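Local structure of endonuclease NucS (Thermococcus kodakarensis KOD1, 5GKE) at residues M30-A35 with V55-P60; K38-G43 with E106-E111; D42-S47 with R99-T104. The protein binds double-stranded DNA and cuts it as a mismatch-specific restriction endonuclease. The protein carries 1 engineered substitution. All blocks are in the same frame, centred on the assembly; numbering follows the deposited sequence.

Contact 1: M30-A35 with V55-P60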
loop_
_atom_site.group_PDB
_atom_site.type_symbol
_atom_site.label_atom_id
_atom_site.label_comp_id
_atom_site.label_asym_id
_atom_site.label_seq_id
_atom_site.Cartn_x
_atom_site.Cartn_y
_atom_site.Cartn_z
ATOM N N MET A 30 11.590 -17.901 9.507
ATOM C CA MET A 30 10.293 -17.607 8.937
ATOM C C MET A 30 9.336 -18.764 9.134
ATOM O O MET A 30 9.667 -19.925 8.886
ATOM C CB MET A 30 10.419 -17.252 7.463
ATOM C CG MET A 30 10.876 -15.829 7.286
ATOM S SD MET A 30 10.417 -15.161 5.693
ATOM C CE MET A 30 11.912 -15.511 4.804
ATOM N N LEU A 31 8.143 -18.428 9.596
ATOM C CA LEU A 31 7.114 -19.413 9.791
ATOM C C LEU A 31 6.167 -19.335 8.621
ATOM O O LEU A 31 5.728 -18.246 8.240
ATOM C CB LEU A 31 6.378 -19.187 11.108
ATOM C CG LEU A 31 5.420 -20.300 11.513
ATOM C CD1 LEU A 31 6.214 -21.545 11.797
ATOM C CD2 LEU A 31 4.628 -19.863 12.733
ATOM N N THR A 32 5.874 -20.492 8.032
ATOM C CA THR A 32 4.857 -20.569 7.004
ATOM C C THR A 32 3.893 -21.687 7.344
ATOM O O THR A 32 4.310 -22.790 7.669
ATOM C CB THR A 32 5.460 -20.796 5.603
ATOM O OG1 THR A 32 6.346 -19.722 5.289
ATOM C CG2 THR A 32 4.374 -20.838 4.550
ATOM N N ILE A 33 2.605 -21.385 7.259
ATOM C CA ILE A 33 1.553 -22.340 7.562
ATOM C C ILE A 33 0.498 -22.367 6.457
ATOM O O ILE A 33 0.016 -21.321 6.022
ATOM C CB ILE A 33 0.886 -21.992 8.911
ATOM C CG1 ILE A 33 1.876 -22.224 10.059
ATOM C CG2 ILE A 33 -0.408 -22.767 9.107
ATOM C CD1 ILE A 33 1.365 -21.736 11.395
ATOM N N PHE A 34 0.165 -23.561 5.977
ATOM C CA PHE A 34 -1.006 -23.740 5.128
ATOM C C PHE A 34 -2.092 -24.316 6.020
ATOM O O PHE A 34 -1.874 -25.330 6.671
ATOM C CB PHE A 34 -0.741 -24.680 3.945
ATOM C CG PHE A 34 0.455 -24.313 3.091
ATOM C CD1 PHE A 34 1.091 -25.284 2.331
ATOM C CD2 PHE A 34 0.917 -23.014 3.009
ATOM C CE1 PHE A 34 2.179 -24.966 1.532
ATOM C CE2 PHE A 34 2.000 -22.686 2.203
ATOM C CZ PHE A 34 2.635 -23.666 1.470
ATOM N N ALA A 35 -3.255 -23.682 6.073
ATOM C CA ALA A 35 -4.264 -24.126 7.016
ATOM C C ALA A 35 -5.665 -23.735 6.606
ATOM O O ALA A 35 -5.853 -22.767 5.883
ATOM C CB ALA A 35 -3.964 -23.560 8.402
ATOM N N VAL A 55 -2.560 -19.244 3.146
ATOM C CA VAL A 55 -1.163 -19.235 3.502
ATOM C C VAL A 55 -0.938 -18.179 4.568
ATOM O O VAL A 55 -1.340 -17.029 4.398
ATOM C CB VAL A 55 -0.277 -18.917 2.309
ATOM C CG1 VAL A 55 1.161 -18.849 2.760
ATOM C CG2 VAL A 55 -0.491 -19.950 1.199
ATOM N N ILE A 56 -0.283 -18.577 5.651
ATOM C CA ILE A 56 -0.013 -17.705 6.782
ATOM C C ILE A 56 1.488 -17.553 6.950
ATOM O O ILE A 56 2.216 -18.539 6.948
ATOM C CB ILE A 56 -0.639 -18.268 8.065
ATOM C CG1 ILE A 56 -2.165 -18.273 7.931
ATOM C CG2 ILE A 56 -0.191 -17.470 9.279
ATOM C CD1 ILE A 56 -2.873 -19.271 8.833
ATOM N N ILE A 57 1.962 -16.322 7.052
ATOM C CA ILE A 57 3.392 -16.092 7.207
ATOM C C ILE A 57 3.675 -15.224 8.414
ATOM O O ILE A 57 3.030 -14.194 8.611
ATOM C CB ILE A 57 4.000 -15.437 5.966
ATOM C CG1 ILE A 57 3.975 -16.419 4.791
ATOM C CG2 ILE A 57 5.430 -14.972 6.234
ATOM C CD1 ILE A 57 4.488 -15.820 3.523
ATOM N N VAL A 58 4.621 -15.663 9.236
ATOM C CA VAL A 58 5.121 -14.834 10.319
ATOM C C VAL A 58 6.613 -14.625 10.145
ATOM O O VAL A 58 7.386 -15.575 10.141
ATOM C CB VAL A 58 4.823 -15.449 11.696
ATOM C CG1 VAL A 58 5.261 -14.495 12.815
ATOM C CG2 VAL A 58 3.345 -15.759 11.803
ATOM N N LYS A 59 6.996 -13.373 9.952
ATOM C CA LYS A 59 8.380 -12.983 9.838
ATOM C C LYS A 59 8.989 -12.704 11.216
ATOM O O LYS A 59 8.283 -12.305 12.137
ATOM C CB LYS A 59 8.497 -11.739 8.957
ATOM C CG LYS A 59 7.830 -11.850 7.615
ATOM C CD LYS A 59 8.314 -10.756 6.692
ATOM C CE LYS A 59 7.693 -10.868 5.320
ATOM N NZ LYS A 59 8.282 -9.861 4.407
ATOM N N PRO A 60 10.311 -12.891 11.343
ATOM C CA PRO A 60 11.063 -12.623 12.573
ATOM C C PRO A 60 10.823 -11.221 13.144
ATOM O O PRO A 60 10.934 -11.038 14.353
ATOM C CB PRO A 60 12.522 -12.770 12.128
ATOM C CG PRO A 60 12.482 -13.685 10.975
ATOM C CD PRO A 60 11.181 -13.410 10.273
#

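Contact 2: K38-G43 with E106-E111. With nucleotides of chain D.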
loop_
_atom_site.group_PDB
_atom_site.type_symbol
_atom_site.label_atom_id
_atom_site.label_comp_id
_atom_site.label_asym_id
_atom_site.label_seq_id
_atom_site.Cartn_x
_atom_site.Cartn_y
_atom_site.Cartn_z
ATOM N N LYS A 38 -10.122 -19.476 10.502
ATOM C CA LYS A 38 -10.953 -18.290 10.645
ATOM C C LYS A 38 -10.058 -17.146 11.137
ATOM O O LYS A 38 -9.075 -17.384 11.852
ATOM C CB LYS A 38 -12.097 -18.537 11.633
ATOM C CG LYS A 38 -13.147 -19.559 11.203
ATOM C CD LYS A 38 -14.042 -19.852 12.395
ATOM C CE LYS A 38 -15.265 -20.671 12.039
ATOM N NZ LYS A 38 -16.052 -20.929 13.282
ATOM N N VAL A 39 -10.372 -15.909 10.765
ATOM C CA VAL A 39 -9.539 -14.793 11.191
ATOM C C VAL A 39 -10.367 -13.682 11.840
ATOM O O VAL A 39 -11.367 -13.211 11.293
ATOM C CB VAL A 39 -8.725 -14.210 10.019
ATOM C CG1 VAL A 39 -7.770 -13.114 10.532
ATOM C CG2 VAL A 39 -7.926 -15.311 9.333
ATOM N N HIS A 40 -9.943 -13.268 13.022
ATOM C CA HIS A 40 -10.662 -12.242 13.758
ATOM C C HIS A 40 -9.683 -11.098 13.973
ATOM O O HIS A 40 -8.582 -11.312 14.480
ATOM C CB HIS A 40 -11.214 -12.803 15.071
ATOM C CG HIS A 40 -11.750 -14.198 14.945
ATOM N ND1 HIS A 40 -12.974 -14.475 14.379
ATOM C CD2 HIS A 40 -11.210 -15.395 15.291
ATOM C CE1 HIS A 40 -13.172 -15.785 14.385
ATOM N NE2 HIS A 40 -12.118 -16.364 14.930
ATOM N N TYR A 41 -10.045 -9.900 13.519
ATOM C CA TYR A 41 -9.146 -8.751 13.643
ATOM C C TYR A 41 -9.829 -7.578 14.360
ATOM O O TYR A 41 -10.950 -7.197 14.037
ATOM C CB TYR A 41 -8.620 -8.312 12.256
ATOM C CG TYR A 41 -8.134 -6.883 12.250
ATOM C CD1 TYR A 41 -6.972 -6.520 12.927
ATOM C CD2 TYR A 41 -8.864 -5.886 11.609
ATOM C CE1 TYR A 41 -6.547 -5.205 12.964
ATOM C CE2 TYR A 41 -8.449 -4.568 11.634
ATOM C CZ TYR A 41 -7.295 -4.226 12.317
ATOM O OH TYR A 41 -6.884 -2.907 12.327
ATOM N N ASP A 42 -9.154 -7.026 15.355
ATOM C CA ASP A 42 -9.671 -5.856 16.053
ATOM C C ASP A 42 -8.561 -4.883 16.418
ATOM O O ASP A 42 -7.608 -5.240 17.125
ATOM C CB ASP A 42 -10.434 -6.274 17.308
ATOM C CG ASP A 42 -11.283 -5.134 17.886
ATOM O OD1 ASP A 42 -11.598 -4.168 17.147
ATOM O OD2 ASP A 42 -11.634 -5.211 19.080
ATOM N N GLY A 43 -8.742 -3.627 16.030
ATOM C CA GLY A 43 -7.639 -2.687 15.947
ATOM C C GLY A 43 -8.147 -1.395 15.343
ATOM O O GLY A 43 -9.261 -0.965 15.633
ATOM N N GLU A 106 -6.447 -12.462 15.439
ATOM C CA GLU A 106 -6.519 -13.853 15.878
ATOM C C GLU A 106 -6.704 -14.812 14.718
ATOM O O GLU A 106 -7.653 -14.672 13.930
ATOM C CB GLU A 106 -7.649 -14.043 16.887
ATOM C CG GLU A 106 -7.304 -13.580 18.278
ATOM C CD GLU A 106 -8.385 -13.903 19.280
ATOM O OE1 GLU A 106 -9.560 -14.024 18.869
ATOM O OE2 GLU A 106 -8.062 -14.039 20.478
ATOM N N VAL A 107 -5.807 -15.790 14.603
ATOM C CA VAL A 107 -5.992 -16.807 13.571
ATOM C C VAL A 107 -6.261 -18.166 14.192
ATOM O O VAL A 107 -5.355 -18.810 14.733
ATOM C CB VAL A 107 -4.782 -16.920 12.635
ATOM C CG1 VAL A 107 -5.058 -17.950 11.553
ATOM C CG2 VAL A 107 -4.470 -15.586 12.015
ATOM N N GLU A 108 -7.512 -18.601 14.081
ATOM C CA GLU A 108 -7.932 -19.893 14.587
ATOM C C GLU A 108 -7.558 -20.980 13.593
ATOM O O GLU A 108 -8.075 -21.008 12.479
ATOM C CB GLU A 108 -9.437 -19.904 14.831
ATOM C CG GLU A 108 -9.926 -21.162 15.542
ATOM C CD GLU A 108 -11.445 -21.287 15.578
ATOM O OE1 GLU A 108 -12.145 -20.269 15.361
ATOM O OE2 GLU A 108 -11.935 -22.413 15.824
ATOM N N LEU A 109 -6.697 -21.906 13.993
ATOM C CA LEU A 109 -6.272 -22.938 13.060
ATOM C C LEU A 109 -7.182 -24.143 13.212
ATOM O O LEU A 109 -7.090 -24.874 14.190
ATOM C CB LEU A 109 -4.823 -23.316 13.330
ATOM C CG LEU A 109 -3.856 -22.140 13.272
ATOM C CD1 LEU A 109 -2.484 -22.540 13.791
ATOM C CD2 LEU A 109 -3.749 -21.646 11.846
ATOM N N GLU A 110 -8.058 -24.351 12.238
ATOM C CA GLU A 110 -9.006 -25.453 12.310
ATOM C C GLU A 110 -8.385 -26.761 11.842
ATOM O O GLU A 110 -8.617 -27.803 12.438
ATOM C CB GLU A 110 -10.245 -25.136 11.488
ATOM C CG GLU A 110 -10.982 -23.926 11.995
ATOM C CD GLU A 110 -12.167 -23.570 11.137
ATOM O OE1 GLU A 110 -12.001 -23.494 9.895
ATOM O OE2 GLU A 110 -13.263 -23.376 11.713
ATOM N N GLU A 111 -7.643 -26.704 10.742
ATOM C CA GLU A 111 -6.816 -27.823 10.309
ATOM C C GLU A 111 -5.499 -27.349 9.716
ATOM O O GLU A 111 -5.481 -26.632 8.727
ATOM C CB GLU A 111 -7.573 -28.669 9.291
ATOM C CG GLU A 111 -6.806 -29.877 8.795
ATOM C CD GLU A 111 -7.670 -30.772 7.926
ATOM O OE1 GLU A 111 -8.861 -30.434 7.727
ATOM O OE2 GLU A 111 -7.163 -31.812 7.445
ATOM P P DG D 8 -8.535 -1.277 4.972
ATOM O OP1 DG D 8 -7.950 -2.558 4.499
ATOM O OP2 DG D 8 -9.943 -0.963 4.626
ATOM O "O5'" DG D 8 -8.387 -1.248 6.558
ATOM C "C5'" DG D 8 -8.811 -0.122 7.297
ATOM C "C4'" DG D 8 -7.827 0.191 8.402
ATOM O "O4'" DG D 8 -7.688 -0.971 9.244
ATOM C "C3'" DG D 8 -6.416 0.537 7.928
ATOM O "O3'" DG D 8 -5.829 1.482 8.791
ATOM C "C2'" DG D 8 -5.686 -0.797 8.000
ATOM C "C1'" DG D 8 -6.351 -1.446 9.204
ATOM N N9 DG D 8 -6.381 -2.895 9.101
ATOM C C8 DG D 8 -7.211 -3.644 8.306
ATOM N N7 DG D 8 -7.002 -4.922 8.398
ATOM C C5 DG D 8 -5.959 -5.028 9.310
ATOM C C6 DG D 8 -5.305 -6.173 9.806
ATOM O O6 DG D 8 -5.521 -7.359 9.524
ATOM N N1 DG D 8 -4.301 -5.843 10.712
ATOM C C2 DG D 8 -3.972 -4.560 11.092
ATOM N N2 DG D 8 -2.980 -4.444 11.984
ATOM N N3 DG D 8 -4.579 -3.475 10.633
ATOM C C4 DG D 8 -5.560 -3.786 9.746
#

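Contact 3: D42-S47 with R99-T104. With nucleotides of chain D.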
loop_
_atom_site.group_PDB
_atom_site.type_symbol
_atom_site.label_atom_id
_atom_site.label_comp_id
_atom_site.label_asym_id
_atom_site.label_seq_id
_atom_site.Cartn_x
_atom_site.Cartn_y
_atom_site.Cartn_z
ATOM N N ASP A 42 -9.154 -7.026 15.355
ATOM C CA ASP A 42 -9.671 -5.856 16.053
ATOM C C ASP A 42 -8.561 -4.883 16.418
ATOM O O ASP A 42 -7.608 -5.240 17.125
ATOM C CB ASP A 42 -10.434 -6.274 17.308
ATOM C CG ASP A 42 -11.283 -5.134 17.886
ATOM O OD1 ASP A 42 -11.598 -4.168 17.147
ATOM O OD2 ASP A 42 -11.634 -5.211 19.080
ATOM N N GLY A 43 -8.742 -3.627 16.030
ATOM C CA GLY A 43 -7.639 -2.687 15.947
ATOM C C GLY A 43 -8.147 -1.395 15.343
ATOM O O GLY A 43 -9.261 -0.965 15.633
ATOM N N ARG A 44 -7.300 -0.744 14.559
ATOM C CA ARG A 44 -7.679 0.448 13.821
ATOM C C ARG A 44 -9.058 0.302 13.167
ATOM O O ARG A 44 -9.893 1.222 13.192
ATOM C CB ARG A 44 -6.609 0.749 12.768
ATOM C CG ARG A 44 -5.314 1.275 13.364
ATOM C CD ARG A 44 -4.245 1.419 12.314
ATOM N NE ARG A 44 -3.827 0.110 11.836
ATOM C CZ ARG A 44 -2.870 -0.092 10.934
ATOM N NH1 ARG A 44 -2.220 0.937 10.404
ATOM N NH2 ARG A 44 -2.565 -1.327 10.560
ATOM N N ALA A 45 -9.304 -0.875 12.618
ATOM C CA ALA A 45 -10.629 -1.247 12.164
ATOM C C ALA A 45 -10.987 -2.621 12.757
ATOM O O ALA A 45 -10.361 -3.057 13.721
ATOM C CB ALA A 45 -10.708 -1.247 10.669
ATOM N N LYS A 46 -12.050 -3.243 12.252
ATOM C CA LYS A 46 -12.483 -4.547 12.744
ATOM C C LYS A 46 -12.949 -5.417 11.586
ATOM O O LYS A 46 -13.579 -4.921 10.649
ATOM C CB LYS A 46 -13.596 -4.381 13.784
ATOM C CG LYS A 46 -14.105 -5.666 14.396
ATOM C CD LYS A 46 -14.689 -5.442 15.795
ATOM C CE LYS A 46 -16.087 -6.038 15.910
ATOM N NZ LYS A 46 -16.170 -7.378 15.260
ATOM N N SER A 47 -12.632 -6.711 11.640
ATOM C CA SER A 47 -12.994 -7.606 10.541
ATOM C C SER A 47 -13.170 -9.070 10.948
ATOM O O SER A 47 -12.644 -9.514 11.958
ATOM C CB SER A 47 -11.941 -7.529 9.425
ATOM O OG SER A 47 -10.711 -8.103 9.840
ATOM N N ARG A 99 1.049 -2.956 19.971
ATOM C CA ARG A 99 0.868 -1.827 20.872
ATOM C C ARG A 99 1.077 -0.530 20.091
ATOM O O ARG A 99 1.958 -0.456 19.232
ATOM C CB ARG A 99 1.838 -1.933 22.044
ATOM C CG ARG A 99 1.188 -1.864 23.407
ATOM C CD ARG A 99 2.079 -2.538 24.451
ATOM N NE ARG A 99 1.311 -2.994 25.607
ATOM C CZ ARG A 99 1.692 -3.968 26.430
ATOM N NH1 ARG A 99 2.842 -4.607 26.232
ATOM N NH2 ARG A 99 0.914 -4.302 27.454
ATOM N N LYS A 100 0.262 0.479 20.378
ATOM C CA LYS A 100 0.343 1.778 19.686
ATOM C C LYS A 100 0.334 1.678 18.148
ATOM O O LYS A 100 1.378 1.748 17.500
ATOM C CB LYS A 100 1.562 2.582 20.146
ATOM C CG LYS A 100 1.338 4.098 19.995
ATOM C CD LYS A 100 2.328 4.931 20.793
ATOM C CE LYS A 100 2.123 6.417 20.531
ATOM N NZ LYS A 100 2.738 6.809 19.228
ATOM N N PRO A 101 -0.852 1.487 17.564
ATOM C CA PRO A 101 -2.077 1.433 18.360
ATOM C C PRO A 101 -2.351 0.028 18.825
ATOM O O PRO A 101 -1.654 -0.897 18.403
ATOM C CB PRO A 101 -3.155 1.892 17.383
ATOM C CG PRO A 101 -2.632 1.489 16.040
ATOM C CD PRO A 101 -1.118 1.540 16.118
ATOM N N ARG A 102 -3.373 -0.135 19.653
ATOM C CA ARG A 102 -3.714 -1.453 20.121
ATOM C C ARG A 102 -4.413 -2.201 19.003
ATOM O O ARG A 102 -5.448 -1.761 18.503
ATOM C CB ARG A 102 -4.597 -1.396 21.364
ATOM C CG ARG A 102 -4.421 -2.638 22.250
ATOM C CD ARG A 102 -5.751 -3.165 22.828
ATOM N NE ARG A 102 -6.902 -3.177 21.903
ATOM C CZ ARG A 102 -7.186 -4.143 21.021
ATOM N NH1 ARG A 102 -6.392 -5.197 20.884
ATOM N NH2 ARG A 102 -8.271 -4.051 20.257
ATOM N N GLU A 103 -3.829 -3.329 18.617
ATOM C CA GLU A 103 -4.406 -4.191 17.601
ATOM C C GLU A 103 -4.176 -5.660 17.941
ATOM O O GLU A 103 -3.066 -6.047 18.308
ATOM C CB GLU A 103 -3.802 -3.873 16.234
ATOM C CG GLU A 103 -4.034 -2.446 15.764
ATOM C CD GLU A 103 -3.773 -2.268 14.281
ATOM O OE1 GLU A 103 -4.756 -2.089 13.522
ATOM O OE2 GLU A 103 -2.584 -2.301 13.880
ATOM N N THR A 104 -5.215 -6.479 17.810
ATOM C CA THR A 104 -5.055 -7.921 17.909
ATOM C C THR A 104 -5.543 -8.608 16.641
ATOM O O THR A 104 -6.567 -8.231 16.069
ATOM C CB THR A 104 -5.794 -8.518 19.124
ATOM O OG1 THR A 104 -7.138 -8.029 19.163
ATOM C CG2 THR A 104 -5.100 -8.144 20.397
ATOM P P DG D 8 -8.535 -1.277 4.972
ATOM O OP1 DG D 8 -7.950 -2.558 4.499
ATOM O OP2 DG D 8 -9.943 -0.963 4.626
ATOM O "O5'" DG D 8 -8.387 -1.248 6.558
ATOM C "C5'" DG D 8 -8.811 -0.122 7.297
ATOM C "C4'" DG D 8 -7.827 0.191 8.402
ATOM O "O4'" DG D 8 -7.688 -0.971 9.244
ATOM C "C3'" DG D 8 -6.416 0.537 7.928
ATOM O "O3'" DG D 8 -5.829 1.482 8.791
ATOM C "C2'" DG D 8 -5.686 -0.797 8.000
ATOM C "C1'" DG D 8 -6.351 -1.446 9.204
ATOM N N9 DG D 8 -6.381 -2.895 9.101
ATOM C C8 DG D 8 -7.211 -3.644 8.306
ATOM N N7 DG D 8 -7.002 -4.922 8.398
ATOM C C5 DG D 8 -5.959 -5.028 9.310
ATOM C C6 DG D 8 -5.305 -6.173 9.806
ATOM O O6 DG D 8 -5.521 -7.359 9.524
ATOM N N1 DG D 8 -4.301 -5.843 10.712
ATOM C C2 DG D 8 -3.972 -4.560 11.092
ATOM N N2 DG D 8 -2.980 -4.444 11.984
ATOM N N3 DG D 8 -4.579 -3.475 10.633
ATOM C C4 DG D 8 -5.560 -3.786 9.746
ATOM P P DG D 10 -0.194 -0.327 7.588
ATOM O OP1 DG D 10 -0.451 -1.503 8.458
ATOM O OP2 DG D 10 -0.074 1.025 8.174
ATOM O "O5'" DG D 10 1.123 -0.530 6.703
ATOM C "C5'" DG D 10 1.303 -1.718 5.951
ATOM C "C4'" DG D 10 2.461 -1.568 4.985
ATOM O "O4'" DG D 10 2.273 -0.388 4.173
ATOM C "C3'" DG D 10 3.836 -1.410 5.620
ATOM O "O3'" DG D 10 4.806 -1.978 4.758
ATOM C "C2'" DG D 10 3.994 0.104 5.707
ATOM C "C1'" DG D 10 3.311 0.545 4.422
ATOM N N9 DG D 10 2.709 1.872 4.493
ATOM C C8 DG D 10 1.690 2.283 5.325
ATOM N N7 DG D 10 1.345 3.533 5.146
ATOM C C5 DG D 10 2.185 3.970 4.131
ATOM C C6 DG D 10 2.283 5.232 3.507
ATOM O O6 DG D 10 1.626 6.254 3.732
ATOM N N1 DG D 10 3.270 5.245 2.526
ATOM C C2 DG D 10 4.064 4.171 2.194
ATOM N N2 DG D 10 4.966 4.370 1.221
ATOM N N3 DG D 10 3.978 2.984 2.768
ATOM C C4 DG D 10 3.026 2.954 3.719
ATOM P P DT D 9 -5.513 2.953 8.249
ATOM O OP1 DT D 9 -4.623 3.604 9.243
ATOM O OP2 DT D 9 -6.811 3.542 7.856
ATOM O "O5'" DT D 9 -4.700 2.708 6.897
ATOM C "C5'" DT D 9 -3.360 2.261 6.952
ATOM C "C4'" DT D 9 -3.086 1.198 5.901
ATOM O "O4'" DT D 9 -3.497 1.674 4.604
ATOM C "C3'" DT D 9 -1.619 0.833 5.774
ATOM O "O3'" DT D 9 -1.374 -0.319 6.515
ATOM C "C2'" DT D 9 -1.421 0.577 4.291
ATOM C "C1'" DT D 9 -2.497 1.428 3.639
ATOM N N1 DT D 9 -2.023 2.745 3.093
ATOM C C2 DT D 9 -0.978 2.782 2.186
ATOM O O2 DT D 9 -0.378 1.799 1.808
ATOM N N3 DT D 9 -0.654 4.027 1.734
ATOM C C4 DT D 9 -1.262 5.221 2.067
ATOM O O4 DT D 9 -0.901 6.292 1.592
ATOM C C5 DT D 9 -2.356 5.122 3.006
ATOM C C7 DT D 9 -3.089 6.366 3.444
ATOM C C6 DT D 9 -2.687 3.901 3.463
#

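Contact 1: M30-A35 with V55-P60
Ile56 and Ile33 face each other as a hydrogen-bonded pair of an antiparallel beta ladder, their CB atoms 4.1 Å apart. Each backbone gives and takes one bond: Ile56 N lies 2.8 Å from Ile33 O, and Ile33 N donates to Ile56 O in return. Leu31 and Val58 repeat the pattern, with Leu31 N pointing almost straight at Val58 O (174° at the hydrogen). Thr32 with Ile57 and Phe34 with Val55 are the non-hydrogen-bonded pairs in between.

Take the Ile56 side chain outward. Ile56 CB rests over Ile33 O at 3.7 Å as well as against Ile33 CB. CG1 is anti to the carbonyl carbon (chi1 -65°) and carries Ile56 CD1 out to the methyl of Ala35, 4.4 Å from Ala35 CB, and on to Val107 and Leu109 of strand 103-109. The opposite face of the ladder holds Phe34, whose CD2 and CE2 lie alongside the Val55 methyls; Phe34 CD2 to Val55 CG2 is 3.8 Å. Thr32 OG1 is buried here without a polar partner, beside Ile57 CG1.

On the face of Leu31, Ile33, Ile56 and Val58, the first two pack on Val115 of strand 111-118 and the last two on Phe64 of strand 64-67. On the other face Thr32 and Phe34 look toward the second subunit, where Phe118 of that chain stacks on the Phe34 ring.

Contact 2: K38-G43 with E106-E111
Lys38 and His40 pair with Glu108 and Glu106 in an antiparallel ladder of the PH-like N-terminal domain, and just beyond it Glu110 and Glu111 form a classic beta bulge opposite Arg36. Four backbone hydrogen bonds hold the ladder. The pair at His40 is the tighter, with Glu106 N 2.6 Å from His40 O; at the Lys38 end, Lys38 N is 3.2 Å from Glu108 O. Val39 and Val107 sit between them as a non-hydrogen-bonded pair, their methyls meeting loosely on the buried face.

Charged and polar side chains gather on the other face. Extended beyond CG, Lys38 lays its methylenes alongside Glu108 and across Glu110: Lys38 CD is 3.5 Å from Glu108 OE1, and Lys38 CE is 3.4 Å from Glu110 OE2. The ammonium stops short of a salt bridge, with Lys38 NZ 4.0 Å from Glu110 OE2, and can offer the carboxylates only a longer-range attraction. Glu108 and Glu110 have firmer partners outside the ladder, Asn91 and Ser51; Glu106 makes a salt bridge to Arg89. The His40 ring turns its edge to Glu108 OE1, the ring and carboxylate planes 27° apart, while ND1 is hydrogen-bonded to Glu48.

Further along the strand, aromatic contact with DNA takes over. CG of Tyr41 is anti to the backbone N (chi1 159°), which swings the ring out against the guanine of DG8 of chain D; the base covers one face and Gly43 N lies over the other. Base atom C5 of DG8 lies 3.3 Å above the plane of the Tyr41 ring, offset toward its rim.

Contact 3: D42-S47 with R99-T104
A nucleotide pocket in the DNA-binding face of the PH-like domain is built where Arg44 meets Glu103, and the guanine of DG8 of chain D sits in it. The pair is a salt bridge, Arg44 NE to Glu103 OE1 at 2.9 Å, with the guanidinium and carboxylate planes almost perpendicular (85°). Glu103 OE1 also takes the backbone Arg44 N at 3.1 Å, both donors coming from the same face of the carboxylate, and it is hydrogen-bonded to Tyr41 OH as well. Glu103 OE2 has a salt bridge to Arg98 and accepts from the base, DG8 N2 at 2.9 Å.

Arg44 bends at chi3 (-68°) to bring its guanidinium in beside the DNA. Arg44 NH2 gives to DG8 N3 at 2.9 Å and also to OP1 of DG10 of chain D, while Arg44 NH1 reaches OP2 of DG10 at 3.1 Å. With Tyr41 over its face and Glu103 and Arg44 on its N2 and N3 edge, the guanine is held by the protein, consistent with a base turned out of the duplex. A leucine in place of Arg44 would probably leave the DG10 phosphate and DG8 N3 without these donors and Glu103 OE1 without its charged partner, Arg98 remaining at OE2.

Behind the pocket, Asp42 and Thr104 form a hydrogen-bonded pair, Thr104 N to Asp42 O at 2.8 Å. Arg102 adds a long, weak ion pair to Asp42. At Gly43 a CB would collide with Glu103 OE1.

The contact lies where strand 30-42 ends and turns into strand 46-50, beside the start of strand 103-109; Lys46 and Ser47 carry the sheet into the second subunit by pairing antiparallel with one of its strands.

Overall arrangement
From the N terminus, strand 30-42 runs through the whole arrangement: its first half enters contact 1, its second half contact 2, and its last residue, with the turn after it, contact 3. Contact 1 closes the short loop from 30-35 to 55-60. Contacts 2 and 3 close much longer ones, back from 106-111 and 99-104, and share Asp42 and Gly43; both cross the loop of contact 1, since their segments alternate with its own along the chain. Contacts 1 and 2 touch through Ile56 and Ala35 on Leu109, and contacts 2 and 3 through Tyr41. Together they tie strands 52-58 and 103-109 to the long strand, and the turn leading into strand 46-50 to the start of strand 103-109.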